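Side-chain contacts in RAP1B (Serratia marcescens, PDB 4AX2), which probably acts as an immunity protein that protects its producer from a cognate type VI-secreted toxin, likely of the amidase class: residues 27-32 and 68-73; 33-38 and 113-118; 42-47 and 77-82. All blocks are in the same frame, centred on the assembly; numbering follows the deposited sequence.

The three contacts show how a small helical fold is tied together by segments far apart in sequence: 27-32, 33-38 and 42-47 come first, followed by 68-73, 77-82 and 113-118. Interaction 1 therefore alternates with the other two, while both segments of interaction 3 fall between those of interaction 2. Centres of interactions 2 and 3, which share helix 33-49, are about 10 Å apart; interaction 1 lies about 13 Å from interaction 2 and 15 Å from interaction 3. M71 packs on V36 and V37, and Y115 on L42, joining neighbouring contacts directly. All three also have residues in reach of the second subunit, so the contacts within the chain border the subunit interface.

Interaction 1: 27-32 and 68-73; sequences FIKQMP and REWMPF
K29 lays the end of its aliphatic chain over one face of the W70 indole, the closest fit in this contact. Its CE stands 3.3 Å from W70 CZ3 and 3.7 Å from the centroid of the six-membered ring, 28° off the ring normal, which makes a CH-pi contact displaced toward the rim of the ring. The lysine reaches this place because CG lies anti to the carbonyl carbon (chi1 -68°) and the chain then runs extended, bringing the CE methylene against the carbons of the benzo ring. On the opposite face of the indole, CG of the exposed E69 approaches, so that the ring is sandwiched between two aliphatic groups. Against this close packing, I28 makes a looser touch: a single methyl, CG2, lies 3.9 Å from W70 CB, and the two side chains cross at about a right angle. I28 is buried, whereas K29 and W70 both remain partly exposed. No hydrogen bond joins the segments. W136 meets W70 edge-to-face (T-shaped) and makes a cation-pi interaction with K29, whose NZ also forms a long, weak ion pair with D23. The contact thus ties the short helix 26-29 to the loop between helices 55-67 and 75-89, while M71 and P72 of that loop pack on Y33 at the start of helix 33-49.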
loop_
_atom_site.group_PDB
_atom_site.type_symbol
_atom_site.label_atom_id
_atom_site.label_comp_id
_atom_site.label_asym_id
_atom_site.label_seq_id
_atom_site.Cartn_x
_atom_site.Cartn_y
_atom_site.Cartn_z
ATOM N N PHE A 27 0.291 -14.893 0.524
ATOM C CA PHE A 27 1.099 -13.932 -0.219
ATOM C C PHE A 27 2.196 -13.252 0.624
ATOM O O PHE A 27 3.210 -12.821 0.083
ATOM C CB PHE A 27 0.198 -12.893 -0.931
ATOM C CG PHE A 27 -0.321 -11.807 -0.044
ATOM C CD1 PHE A 27 -1.411 -12.026 0.791
ATOM C CD2 PHE A 27 0.223 -10.534 -0.100
ATOM C CE1 PHE A 27 -1.902 -11.006 1.599
ATOM C CE2 PHE A 27 -0.261 -9.519 0.705
ATOM C CZ PHE A 27 -1.326 -9.752 1.549
ATOM N N ILE A 28 1.996 -13.170 1.934
ATOM C CA ILE A 28 2.993 -12.614 2.871
ATOM C C ILE A 28 4.137 -13.619 3.118
ATOM O O ILE A 28 5.325 -13.259 3.203
ATOM C CB ILE A 28 2.313 -12.269 4.229
ATOM C CG1 ILE A 28 1.220 -11.203 4.069
ATOM C CG2 ILE A 28 3.321 -11.751 5.261
ATOM C CD1 ILE A 28 1.772 -9.898 3.537
ATOM N N LYS A 29 3.755 -14.886 3.213
ATOM C CA LYS A 29 4.695 -15.975 3.504
ATOM C C LYS A 29 5.710 -16.196 2.387
ATOM O O LYS A 29 6.761 -16.765 2.630
ATOM C CB LYS A 29 3.923 -17.262 3.761
ATOM C CG LYS A 29 3.119 -17.200 5.040
ATOM C CD LYS A 29 2.330 -18.468 5.272
ATOM C CE LYS A 29 1.881 -18.559 6.713
ATOM N NZ LYS A 29 0.997 -19.741 6.936
ATOM N N GLN A 30 5.386 -15.738 1.173
ATOM C CA GLN A 30 6.298 -15.803 0.033
ATOM C C GLN A 30 7.217 -14.569 -0.102
ATOM O O GLN A 30 8.121 -14.557 -0.950
ATOM C CB GLN A 30 5.533 -16.100 -1.266
ATOM C CG GLN A 30 4.567 -15.028 -1.713
ATOM C CD GLN A 30 3.851 -15.406 -2.990
ATOM O OE1 GLN A 30 3.982 -14.727 -4.016
ATOM N NE2 GLN A 30 3.100 -16.503 -2.945
ATOM N N MET A 31 7.005 -13.539 0.719
ATOM C CA MET A 31 7.779 -12.295 0.607
ATOM C C MET A 31 9.112 -12.391 1.311
ATOM O O MET A 31 9.185 -12.961 2.381
ATOM C CB MET A 31 7.069 -11.126 1.281
ATOM C CG MET A 31 5.918 -10.558 0.507
ATOM S SD MET A 31 5.070 -9.343 1.511
ATOM C CE MET A 31 3.801 -8.970 0.282
ATOM N N PRO A 32 10.146 -11.727 0.773
ATOM C CA PRO A 32 11.309 -11.550 1.637
ATOM C C PRO A 32 10.915 -10.773 2.881
ATOM O O PRO A 32 10.088 -9.849 2.793
ATOM C CB PRO A 32 12.268 -10.738 0.770
ATOM C CG PRO A 32 11.399 -10.027 -0.184
ATOM C CD PRO A 32 10.267 -10.968 -0.483
ATOM N N ARG A 68 3.574 -9.355 12.088
ATOM C CA ARG A 68 4.707 -9.760 12.906
ATOM C C ARG A 68 4.795 -11.285 13.071
ATOM O O ARG A 68 5.876 -11.808 13.315
ATOM C CB ARG A 68 4.638 -9.089 14.268
ATOM C CG ARG A 68 4.658 -7.562 14.189
ATOM C CD ARG A 68 4.545 -6.917 15.550
ATOM N NE ARG A 68 3.344 -7.352 16.262
ATOM C CZ ARG A 68 2.673 -6.609 17.131
ATOM N NH1 ARG A 68 3.069 -5.375 17.411
ATOM N NH2 ARG A 68 1.604 -7.106 17.729
ATOM N N GLU A 69 3.675 -11.996 12.934
ATOM C CA GLU A 69 3.690 -13.458 13.071
ATOM C C GLU A 69 4.531 -14.111 11.957
ATOM O O GLU A 69 5.034 -15.209 12.145
ATOM C CB GLU A 69 2.258 -14.031 13.088
ATOM C CG GLU A 69 2.195 -15.537 13.322
ATOM C CD GLU A 69 0.811 -16.086 13.670
ATOM O OE1 GLU A 69 -0.196 -15.370 13.493
ATOM O OE2 GLU A 69 0.728 -17.261 14.113
ATOM N N TRP A 70 4.719 -13.422 10.830
ATOM C CA TRP A 70 5.287 -14.054 9.635
ATOM C C TRP A 70 6.692 -13.623 9.332
ATOM O O TRP A 70 7.183 -13.843 8.221
ATOM C CB TRP A 70 4.351 -13.835 8.439
ATOM C CG TRP A 70 2.941 -14.146 8.861
ATOM C CD1 TRP A 70 1.868 -13.264 9.003
ATOM C CD2 TRP A 70 2.446 -15.438 9.332
ATOM N NE1 TRP A 70 0.757 -13.925 9.462
ATOM C CE2 TRP A 70 1.047 -15.236 9.696
ATOM C CE3 TRP A 70 3.000 -16.707 9.458
ATOM C CZ2 TRP A 70 0.257 -16.273 10.161
ATOM C CZ3 TRP A 70 2.195 -17.751 9.940
ATOM C CH2 TRP A 70 0.857 -17.535 10.285
ATOM N N MET A 71 7.351 -13.029 10.320
ATOM C CA MET A 71 8.750 -12.623 10.195
ATOM C C MET A 71 9.468 -12.598 11.537
ATOM O O MET A 71 8.858 -12.308 12.566
ATOM C CB MET A 71 8.820 -11.216 9.580
ATOM C CG MET A 71 7.941 -10.197 10.293
ATOM S SD MET A 71 8.376 -8.538 9.726
ATOM C CE MET A 71 7.063 -7.596 10.530
ATOM N N PRO A 72 10.793 -12.853 11.533
ATOM C CA PRO A 72 11.575 -12.783 12.767
ATOM C C PRO A 72 11.927 -11.316 13.097
ATOM O O PRO A 72 13.080 -10.893 13.008
ATOM C CB PRO A 72 12.803 -13.635 12.445
ATOM C CG PRO A 72 13.004 -13.444 10.990
ATOM C CD PRO A 72 11.617 -13.263 10.389
ATOM N N PHE A 73 10.886 -10.572 13.452
ATOM C CA PHE A 73 10.915 -9.123 13.627
ATOM C C PHE A 73 11.467 -8.775 15.004
ATOM O O PHE A 73 11.211 -9.481 15.993
ATOM C CB PHE A 73 9.473 -8.622 13.514
ATOM C CG PHE A 73 9.316 -7.133 13.570
ATOM C CD1 PHE A 73 9.939 -6.313 12.639
ATOM C CD2 PHE A 73 8.498 -6.555 14.528
ATOM C CE1 PHE A 73 9.751 -4.941 12.666
ATOM C CE2 PHE A 73 8.321 -5.176 14.578
ATOM C CZ PHE A 73 8.960 -4.365 13.654
#

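Interaction 2: 33-38 and 113-118; sequences YHQVVK and RLYHSP. With EDO (1,2-ethanediol), chain F.
A helix-helix contact in an all-helical fold, this pairing sets the first turns of helix 33-49 against the C-terminal part of helix 107-116, just before the chain turns into helix 118-126. In the conformer described here, one of two, so the bond may not be permanent, K38 NZ donates to the backbone O of Y115 at 3.2 Å, in the carbonyl plane with a C=O...N angle of 158°. A positive charge near the C-terminal end of a helix is probably favoured by the helix dipole. Bends at chi2 and chi3 carry the amine there, while K38 CB rests 3.7 Å from Y115 CE1 and the backbone O of K38 lies at the ring edge. At the far end of the tyrosine, Q35 NE2 comes within 2.8 Å of Y115 OH, but the angle is too poor for a hydrogen bond, and the amide and ring planes stand 73° apart. Both are hydrogen-bonded to OE2 of E39, and this shared acceptor can account for their closeness. H116 of the neighbouring subunit packs on Q35 and Y115, and in return H116 NE2 of this chain is hydrogen-bonded to E39 of that subunit. S117 makes the turn between the helices, its OG capping the backbone N of L120 and donating to L114 O at 2.7 Å, on a lone pair. The same L114 oxygen accepts S117 N. The other ring nitrogen of H116, ND1, shares a hydrogen bond of 2.8 Å with O2 of a bound 1,2-ethanediol, probably from the crystallisation liquor.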
loop_
_atom_site.group_PDB
_atom_site.type_symbol
_atom_site.label_atom_id
_atom_site.label_comp_id
_atom_site.label_asym_id
_atom_site.label_seq_id
_atom_site.Cartn_x
_atom_site.Cartn_y
_atom_site.Cartn_z
ATOM N N TYR A 33 11.504 -11.129 4.024
ATOM C CA TYR A 33 11.150 -10.515 5.294
ATOM C C TYR A 33 11.199 -8.970 5.295
ATOM O O TYR A 33 10.351 -8.346 5.928
ATOM C CB TYR A 33 12.042 -11.039 6.418
ATOM C CG TYR A 33 11.850 -12.511 6.778
ATOM C CD1 TYR A 33 10.575 -13.076 6.875
ATOM C CD2 TYR A 33 12.945 -13.319 7.061
ATOM C CE1 TYR A 33 10.403 -14.404 7.252
ATOM C CE2 TYR A 33 12.786 -14.644 7.417
ATOM C CZ TYR A 33 11.522 -15.187 7.515
ATOM O OH TYR A 33 11.376 -16.503 7.889
ATOM N N HIS A 34 12.174 -8.366 4.606
ATOM C CA HIS A 34 12.246 -6.911 4.582
ATOM C C HIS A 34 10.980 -6.318 3.993
ATOM O O HIS A 34 10.495 -5.301 4.472
ATOM C CB HIS A 34 13.509 -6.385 3.870
ATOM C CG HIS A 34 13.644 -6.798 2.412
ATOM N ND1 HIS A 34 13.079 -6.101 1.400
ATOM C CD2 HIS A 34 14.357 -7.831 1.819
ATOM C CE1 HIS A 34 13.388 -6.670 0.228
ATOM N NE2 HIS A 34 14.186 -7.727 0.480
ATOM N N GLN A 35 10.398 -6.985 2.997
ATOM C CA GLN A 35 9.114 -6.550 2.455
ATOM C C GLN A 35 7.965 -6.656 3.450
ATOM O O GLN A 35 7.108 -5.780 3.495
ATOM C CB GLN A 35 8.775 -7.306 1.171
ATOM C CG GLN A 35 7.541 -6.764 0.461
ATOM C CD GLN A 35 7.720 -5.340 -0.072
ATOM O OE1 GLN A 35 8.728 -5.027 -0.697
ATOM N NE2 GLN A 35 6.729 -4.477 0.174
ATOM N N VAL A 36 7.947 -7.714 4.264
ATOM C CA VAL A 36 6.908 -7.856 5.287
ATOM C C VAL A 36 6.910 -6.688 6.255
ATOM O O VAL A 36 5.848 -6.214 6.657
ATOM C CB VAL A 36 7.037 -9.163 6.077
ATOM C CG1 VAL A 36 5.890 -9.293 7.087
ATOM C CG2 VAL A 36 7.082 -10.352 5.119
ATOM N N VAL A 37 8.095 -6.213 6.620
ATOM C CA VAL A 37 8.221 -5.053 7.483
ATOM C C VAL A 37 7.554 -3.845 6.817
ATOM O O VAL A 37 6.882 -3.064 7.487
ATOM C CB VAL A 37 9.688 -4.736 7.790
ATOM C CG1 VAL A 37 9.785 -3.429 8.566
ATOM C CG2 VAL A 37 10.351 -5.898 8.555
ATOM N N LYS A 38 7.765 -3.688 5.517
ATOM C CA LYS A 38 7.144 -2.552 4.776
ATOM C C LYS A 38 5.623 -2.663 4.756
ATOM O O LYS A 38 4.940 -1.663 4.879
ATOM C CB LYS A 38 7.698 -2.408 3.364
ATOM C CG LYS A 38 9.197 -2.159 3.332
ATOM C CD LYS A 38 9.637 -1.260 2.183
ATOM C CE LYS A 38 9.405 -1.868 0.798
ATOM N NZ LYS A 38 9.660 -0.904 -0.340
ATOM N N ARG A 113 4.322 7.247 0.136
ATOM C CA ARG A 113 5.684 7.812 0.056
ATOM C C ARG A 113 6.583 7.103 1.058
ATOM O O ARG A 113 7.697 6.690 0.747
ATOM C CB ARG A 113 5.675 9.322 0.313
ATOM C CG ARG A 113 7.005 9.992 0.018
ATOM C CD ARG A 113 6.976 11.510 0.266
ATOM N NE ARG A 113 5.926 12.182 -0.500
ATOM C CZ ARG A 113 4.784 12.667 -0.005
ATOM N NH1 ARG A 113 4.510 12.604 1.279
ATOM N NH2 ARG A 113 3.888 13.223 -0.827
ATOM N N LEU A 114 6.095 6.983 2.282
ATOM C CA LEU A 114 6.758 6.166 3.311
ATOM C C LEU A 114 7.094 4.778 2.796
ATOM O O LEU A 114 8.238 4.332 2.879
ATOM C CB LEU A 114 5.846 6.015 4.527
ATOM C CG LEU A 114 6.269 4.943 5.558
ATOM C CD1 LEU A 114 7.528 5.399 6.268
ATOM C CD2 LEU A 114 5.159 4.697 6.555
ATOM N N TYR A 115 6.084 4.099 2.269
ATOM C CA TYR A 115 6.204 2.701 1.848
ATOM C C TYR A 115 7.309 2.507 0.819
ATOM O O TYR A 115 7.956 1.479 0.819
ATOM C CB TYR A 115 4.856 2.233 1.293
ATOM C CG TYR A 115 4.794 0.827 0.776
ATOM C CD1 TYR A 115 4.901 -0.265 1.630
ATOM C CD2 TYR A 115 4.560 0.585 -0.570
ATOM C CE1 TYR A 115 4.799 -1.557 1.162
ATOM C CE2 TYR A 115 4.459 -0.697 -1.053
ATOM C CZ TYR A 115 4.585 -1.772 -0.179
ATOM O OH TYR A 115 4.481 -3.046 -0.674
ATOM N N HIS A 116 7.478 3.469 -0.083
ATOM C CA HIS A 116 8.537 3.404 -1.112
ATOM C C HIS A 116 9.846 4.091 -0.752
ATOM O O HIS A 116 10.777 4.134 -1.575
ATOM C CB HIS A 116 7.997 3.978 -2.423
ATOM C CG HIS A 116 6.807 3.216 -2.976
ATOM N ND1 HIS A 116 6.910 1.963 -3.460
ATOM C CD2 HIS A 116 5.460 3.575 -3.097
ATOM C CE1 HIS A 116 5.687 1.537 -3.874
ATOM N NE2 HIS A 116 4.810 2.529 -3.656
ATOM N N SER A 117 9.948 4.653 0.452
ATOM C CA SER A 117 11.110 5.459 0.820
ATOM C C SER A 117 12.373 4.639 0.979
ATOM O O SER A 117 12.346 3.502 1.463
ATOM C CB SER A 117 10.860 6.290 2.101
ATOM O OG SER A 117 10.686 5.457 3.238
ATOM N N PRO A 118 13.514 5.231 0.588
ATOM C CA PRO A 118 14.786 4.587 0.878
ATOM C C PRO A 118 14.965 4.355 2.389
ATOM O O PRO A 118 15.560 3.374 2.792
ATOM C CB PRO A 118 15.835 5.597 0.369
ATOM C CG PRO A 118 15.108 6.570 -0.492
ATOM C CD PRO A 118 13.645 6.466 -0.212
HETATM C C1 EDO F . 8.655 -1.360 -4.873
HETATM O O1 EDO F . 7.275 -1.035 -4.750
HETATM C C2 EDO F . 9.337 -1.042 -3.552
HETATM O O2 EDO F . 9.160 0.343 -3.238
#

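Interaction 3: 42-47 and 77-82; sequences LSRCLA and SGDEKI
NH1 of R44 is held by two side-chain oxygens, a carboxylate oxygen of D79 and the amide oxygen of N83, in an interhelical salt bridge of this all-helical fold that joins helix 33-49 to helix 75-89. The pair with OD1 of D79 is a salt bridge at 3.3 Å not counted as a hydrogen bond, whereas OD1 of N83, one turn further along helix 75-89, accepts one. NH2 is hydrogen-bonded to OD1 of N65 on helix 55-67, so the guanidinium links three helices, and these partners would fix its rotation. The salt bridge uses a single oxygen: the guanidinium and carboxylate planes are 84° apart, and OD1 approaches obliquely, not as a two-pronged pair. R44 gets there with CG anti to the backbone N (chi1 -174°), an extended middle, and a bend at chi3 of -64° that turns the head toward helix 75-89. Next to R44 in sequence, C45 is covalently tied by its disulfide to C111 of helix 107-116, which fastens the same helix to another neighbour. Apolar contacts accompany the bridge: the buried I82 packs on V37, L40 and A41 of helix 33-49, and its CG2 methyl lies 4.4 Å from R44 NH1.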
loop_
_atom_site.group_PDB
_atom_site.type_symbol
_atom_site.label_atom_id
_atom_site.label_comp_id
_atom_site.label_asym_id
_atom_site.label_seq_id
_atom_site.Cartn_x
_atom_site.Cartn_y
_atom_site.Cartn_z
ATOM N N LEU A 42 3.265 0.259 6.170
ATOM C CA LEU A 42 2.176 0.834 5.360
ATOM C C LEU A 42 0.823 0.686 6.073
ATOM O O LEU A 42 0.072 1.655 6.215
ATOM C CB LEU A 42 2.159 0.137 3.991
ATOM C CG LEU A 42 1.013 0.524 3.042
ATOM C CD1 LEU A 42 0.911 2.038 2.850
ATOM C CD2 LEU A 42 1.181 -0.174 1.708
ATOM N N SER A 43 0.517 -0.530 6.525
ATOM C CA SER A 43 -0.767 -0.798 7.166
ATOM C C SER A 43 -0.952 0.066 8.412
ATOM O O SER A 43 -2.014 0.632 8.632
ATOM C CB SER A 43 -0.903 -2.290 7.533
ATOM O OG SER A 43 -0.801 -3.123 6.392
ATOM N N ARG A 44 0.086 0.176 9.226
ATOM C CA ARG A 44 0.000 1.013 10.425
ATOM C C ARG A 44 -0.080 2.504 10.106
ATOM O O ARG A 44 -0.799 3.234 10.756
ATOM C CB ARG A 44 1.159 0.712 11.378
ATOM C CG ARG A 44 1.024 1.458 12.697
ATOM C CD ARG A 44 2.039 1.015 13.714
ATOM N NE ARG A 44 1.864 -0.379 14.099
ATOM C CZ ARG A 44 2.831 -1.141 14.598
ATOM N NH1 ARG A 44 4.063 -0.651 14.789
ATOM N NH2 ARG A 44 2.557 -2.390 14.940
ATOM N N CYS A 45 0.617 2.954 9.067
ATOM C CA CYS A 45 0.492 4.336 8.621
ATOM C C CYS A 45 -0.971 4.605 8.260
ATOM O O CYS A 45 -1.558 5.605 8.691
ATOM C CB CYS A 45 1.415 4.588 7.422
ATOM S SG CYS A 45 1.500 6.293 6.865
ATOM N N LEU A 46 -1.570 3.687 7.504
ATOM C CA LEU A 46 -2.965 3.831 7.095
ATOM C C LEU A 46 -3.899 3.855 8.309
ATOM O O LEU A 46 -4.819 4.655 8.349
ATOM C CB LEU A 46 -3.359 2.712 6.131
ATOM C CG LEU A 46 -2.639 2.752 4.781
ATOM C CD1 LEU A 46 -2.902 1.478 3.957
ATOM C CD2 LEU A 46 -3.076 3.993 4.012
ATOM N N ALA A 47 -3.645 2.987 9.290
ATOM C CA ALA A 47 -4.396 3.019 10.569
ATOM C C ALA A 47 -4.304 4.368 11.270
ATOM O O ALA A 47 -5.305 4.873 11.804
ATOM C CB ALA A 47 -3.909 1.915 11.499
ATOM N N SER A 77 12.639 -3.238 19.947
ATOM C CA SER A 77 13.149 -1.993 19.363
ATOM C C SER A 77 12.378 -1.574 18.107
ATOM O O SER A 77 12.227 -0.379 17.851
ATOM C CB SER A 77 14.641 -2.116 19.020
ATOM O OG SER A 77 14.836 -2.506 17.662
ATOM N N GLY A 78 11.902 -2.552 17.333
ATOM C CA GLY A 78 11.336 -2.292 16.001
ATOM C C GLY A 78 10.045 -1.504 15.997
ATOM O O GLY A 78 9.812 -0.689 15.097
ATOM N N ASP A 79 9.211 -1.727 17.020
ATOM C CA ASP A 79 7.935 -1.033 17.128
ATOM C C ASP A 79 8.138 0.471 17.034
ATOM O O ASP A 79 7.592 1.109 16.146
ATOM C CB ASP A 79 7.254 -1.357 18.460
ATOM C CG ASP A 79 6.024 -0.490 18.715
ATOM O OD1 ASP A 79 5.388 -0.042 17.727
ATOM O OD2 ASP A 79 5.703 -0.266 19.904
ATOM N N GLU A 80 8.916 1.030 17.959
ATOM C CA GLU A 80 9.101 2.480 17.990
ATOM C C GLU A 80 9.970 2.977 16.849
ATOM O O GLU A 80 9.770 4.085 16.391
ATOM C CB GLU A 80 9.615 2.975 19.341
ATOM C CG GLU A 80 8.683 2.664 20.495
ATOM C CD GLU A 80 7.259 3.195 20.328
ATOM O OE1 GLU A 80 7.027 4.104 19.499
ATOM O OE2 GLU A 80 6.363 2.696 21.066
ATOM N N LYS A 81 10.922 2.181 16.381
ATOM C CA LYS A 81 11.720 2.598 15.230
ATOM C C LYS A 81 10.808 2.788 14.004
ATOM O O LYS A 81 10.875 3.828 13.336
ATOM C CB LYS A 81 12.863 1.614 14.950
ATOM C CG LYS A 81 14.052 1.794 15.888
ATOM C CD LYS A 81 15.290 1.033 15.435
ATOM C CE LYS A 81 16.525 1.379 16.266
ATOM N NZ LYS A 81 17.142 2.695 15.897
ATOM N N ILE A 82 9.944 1.807 13.733
ATOM C CA ILE A 82 8.928 1.934 12.661
ATOM C C ILE A 82 7.995 3.115 12.903
ATOM O O ILE A 82 7.703 3.876 12.006
ATOM C CB ILE A 82 8.098 0.641 12.522
ATOM C CG1 ILE A 82 8.944 -0.462 11.880
ATOM C CG2 ILE A 82 6.823 0.865 11.693
ATOM C CD1 ILE A 82 9.315 -0.170 10.423
#